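Local coordinates for protein DNA polymerase III subunit beta (Caulobacter crescentus, PDB 5WCE) that probably encircles DNA as a head-to-tail ring-shaped homodimer, tethering DNA polymerases and other proteins to it and making them processive, at residues Gly165-Thr170 and Gly205-Arg210. Sequence-based numbering, arbitrary orientation.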
ATOM      1  N   GLY A 165      -3.958  11.311 -22.762  1.00 22.90           N
ATOM      2  CA  GLY A 165      -2.546  11.083 -23.013  1.00 22.01           C
ATOM      3  C   GLY A 165      -1.767  12.385 -23.055  1.00 22.24           C
ATOM      4  O   GLY A 165      -2.324  13.461 -22.803  1.00 23.41           O
ATOM      5  N   LEU A 166      -0.485  12.269 -23.370  1.00 20.30           N
ATOM      6  CA  LEU A 166       0.466  13.365 -23.260  1.00 19.34           C
ATOM      7  C   LEU A 166       0.787  13.840 -24.660  1.00 20.72           C
ATOM      8  O   LEU A 166       1.211  13.032 -25.491  1.00 19.93           O
ATOM      9  CB  LEU A 166       1.717  12.874 -22.533  1.00 19.10           C
ATOM     10  CG  LEU A 166       2.814  13.935 -22.277  1.00 18.67           C
ATOM     11  CD1 LEU A 166       2.306  14.929 -21.244  1.00 18.85           C
ATOM     12  CD2 LEU A 166       4.075  13.247 -21.783  1.00 18.29           C
ATOM     13  N   TYR A 167       0.515  15.116 -24.948  1.00 20.35           N
ATOM     14  CA  TYR A 167       0.703  15.636 -26.288  1.00 21.35           C
ATOM     15  C   TYR A 167       2.166  16.027 -26.489  1.00 21.63           C
ATOM     16  O   TYR A 167       2.644  17.012 -25.890  1.00 21.13           O
ATOM     17  CB  TYR A 167      -0.223  16.822 -26.565  1.00 22.00           C
ATOM     18  CG  TYR A 167      -0.124  17.388 -27.955  1.00 23.23           C
ATOM     19  CD1 TYR A 167      -0.208  16.563 -29.074  1.00 24.91           C
ATOM     20  CD2 TYR A 167       0.019  18.752 -28.170  1.00 24.13           C
ATOM     21  CE1 TYR A 167      -0.136  17.081 -30.349  1.00 25.81           C
ATOM     22  CE2 TYR A 167       0.099  19.294 -29.445  1.00 25.84           C
ATOM     23  CZ  TYR A 167       0.032  18.464 -30.521  1.00 26.71           C
ATOM     24  OH  TYR A 167       0.090  18.995 -31.776  1.00 29.14           O
ATOM     25  N   VAL A 168       2.876  15.253 -27.316  1.00 21.70           N
ATOM     26  CA  VAL A 168       4.300  15.435 -27.550  1.00 21.59           C
ATOM     27  C   VAL A 168       4.473  16.004 -28.929  1.00 23.84           C
ATOM     28  O   VAL A 168       4.004  15.434 -29.888  1.00 23.00           O
ATOM     29  CB  VAL A 168       5.101  14.139 -27.336  1.00 20.84           C
ATOM     30  CG1 VAL A 168       6.565  14.379 -27.653  1.00 21.15           C
ATOM     31  CG2 VAL A 168       4.881  13.616 -25.947  1.00 19.34           C
ATOM     32  N   HIS A 169       5.078  17.193 -29.007  1.00 24.29           N
ATOM     33  CA  HIS A 169       5.218  17.943 -30.208  1.00 27.17           C
ATOM     34  C   HIS A 169       6.351  18.973 -30.141  1.00 28.66           C
ATOM     35  O   HIS A 169       6.895  19.236 -29.066  1.00 27.82           O
ATOM     36  CB  HIS A 169       3.918  18.696 -30.545  1.00 28.78           C
ATOM     37  CG  HIS A 169       3.501  19.693 -29.496  1.00 29.90           C
ATOM     38  ND1 HIS A 169       3.257  19.341 -28.180  1.00 30.00           N
ATOM     39  CD2 HIS A 169       3.286  21.027 -29.575  1.00 31.45           C
ATOM     40  CE1 HIS A 169       2.921  20.428 -27.496  1.00 31.17           C
ATOM     41  NE2 HIS A 169       2.921  21.458 -28.323  1.00 29.96           N
ATOM     42  N   THR A 170       6.681  19.591 -31.277  1.00 29.62           N
ATOM     43  CA  THR A 170       7.670  20.628 -31.230  1.00 31.70           C
ATOM     44  C   THR A 170       7.055  21.978 -31.582  1.00 33.17           C
ATOM     45  O   THR A 170       6.148  22.050 -32.384  1.00 33.76           O
ATOM     46  CB  THR A 170       8.798  20.377 -32.194  1.00 32.56           C
ATOM     47  OG1 THR A 170       8.251  20.301 -33.511  1.00 34.43           O
ATOM     48  CG2 THR A 170       9.555  19.121 -31.832  1.00 31.62           C
ATOM     49  N   GLY A 205       3.052  16.109 -34.190  1.00 28.08           N
ATOM     50  CA  GLY A 205       2.477  16.090 -32.844  1.00 26.99           C
ATOM     51  C   GLY A 205       1.714  14.802 -32.577  1.00 25.62           C
ATOM     52  O   GLY A 205       0.872  14.432 -33.371  1.00 27.28           O
ATOM     53  N   VAL A 206       2.007  14.106 -31.490  1.00 24.03           N
ATOM     54  CA  VAL A 206       1.246  12.897 -31.151  1.00 23.47           C
ATOM     55  C   VAL A 206       0.751  12.884 -29.719  1.00 22.11           C
ATOM     56  O   VAL A 206       1.448  13.371 -28.796  1.00 21.44           O
ATOM     57  CB  VAL A 206       2.058  11.592 -31.370  1.00 23.83           C
ATOM     58  CG1 VAL A 206       2.347  11.356 -32.861  1.00 26.07           C
ATOM     59  CG2 VAL A 206       3.353  11.595 -30.594  1.00 23.37           C
ATOM     60  N   ILE A 207      -0.390  12.217 -29.517  1.00 21.38           N
ATOM     61  CA  ILE A 207      -0.954  12.077 -28.192  1.00 20.38           C
ATOM     62  C   ILE A 207      -0.579  10.683 -27.739  1.00 19.81           C
ATOM     63  O   ILE A 207      -1.120   9.704 -28.247  1.00 20.26           O
ATOM     64  CB  ILE A 207      -2.477  12.290 -28.158  1.00 20.87           C
ATOM     65  CG1 ILE A 207      -2.858  13.594 -28.803  1.00 21.88           C
ATOM     66  CG2 ILE A 207      -2.961  12.208 -26.709  1.00 20.48           C
ATOM     67  CD1 ILE A 207      -4.351  13.694 -29.194  1.00 22.87           C
ATOM     68  N   VAL A 208       0.371  10.619 -26.809  1.00 18.79           N
ATOM     69  CA  VAL A 208       0.897   9.349 -26.299  1.00 19.17           C
ATOM     70  C   VAL A 208      -0.019   8.889 -25.147  1.00 19.31           C
ATOM     71  O   VAL A 208      -0.173   9.612 -24.151  1.00 18.61           O
ATOM     72  CB  VAL A 208       2.358   9.461 -25.846  1.00 18.31           C
ATOM     73  CG1 VAL A 208       2.888   8.067 -25.496  1.00 18.58           C
ATOM     74  CG2 VAL A 208       3.223  10.172 -26.887  1.00 19.12           C
ATOM     75  N   PRO A 209      -0.626   7.683 -25.268  1.00 20.75           N
ATOM     76  CA  PRO A 209      -1.556   7.224 -24.215  1.00 20.86           C
ATOM     77  C   PRO A 209      -0.978   7.222 -22.802  1.00 20.56           C
ATOM     78  O   PRO A 209       0.217   6.960 -22.594  1.00 18.86           O
ATOM     79  CB  PRO A 209      -1.915   5.785 -24.658  1.00 21.33           C
ATOM     80  CG  PRO A 209      -1.756   5.821 -26.134  1.00 21.72           C
ATOM     81  CD  PRO A 209      -0.544   6.712 -26.379  1.00 20.72           C
ATOM     82  N   ARG A 210      -1.853   7.500 -21.836  1.00 21.96           N
ATOM     83  CA  ARG A 210      -1.472   7.538 -20.439  1.00 23.42           C
ATOM     84  C   ARG A 210      -0.692   6.321 -20.017  1.00 22.29           C
ATOM     85  O   ARG A 210       0.373   6.447 -19.412  1.00 22.92           O
ATOM     86  CB  ARG A 210      -2.716   7.752 -19.545  1.00 26.20           C
ATOM     87  CG  ARG A 210      -2.421   7.819 -18.056  1.00 29.34           C
ATOM     88  CD  ARG A 210      -3.696   7.853 -17.215  1.00 33.19           C
ATOM     89  NE  ARG A 210      -4.538   6.664 -17.440  1.00 36.09           N
ATOM     90  CZ  ARG A 210      -5.664   6.581 -18.169  1.00 38.17           C
ATOM     91  NH1 ARG A 210      -6.237   7.628 -18.780  1.00 37.64           N
ATOM     92  NH2 ARG A 210      -6.268   5.373 -18.271  1.00 40.88           N
TER
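L166 and V168 pair with V208 and V206 through four backbone hydrogen bonds, which define two antiparallel hydrogen-bonded pairs. V168 N lies 2.8 Å from V206 O, with a nearly straight N-H...O angle of 172°. V208 N lies 2.9 Å from L166 O. CA-H...O contacts supplement them, such as G205 CA to V168 O at 3.4 Å.

Apolar contacts fall on both faces. On one, V168 CG2 meets V208 CG2 at 3.9 Å. On the other, Y167 CD1 lies 4.0 Å from I207 CG1. With CG anti to the backbone N (chi1 -178°), the Y167 ring reaches along G205, CE1 coming 3.7 Å from G205 C; a CB built on G205 would fall 2.4 Å from Y167 OH, too close to pack. Y167 CE2 also sits over the centre of the H169 ring, 3.3 Å above its plane. Replacing Y167 with an alanine removes the ring and would probably leave I207 CG1 and the G205 backbone without that cover, and F254 without its stacking partner.

Within the central clamp domain, strand 206-209 is the outermost strand, within this chain, of an antiparallel sheet; strand 165-173 lies between it and strand 176-184. L166 and V208 pack on I213 of helix 210-220, while Y167 stacks with F254.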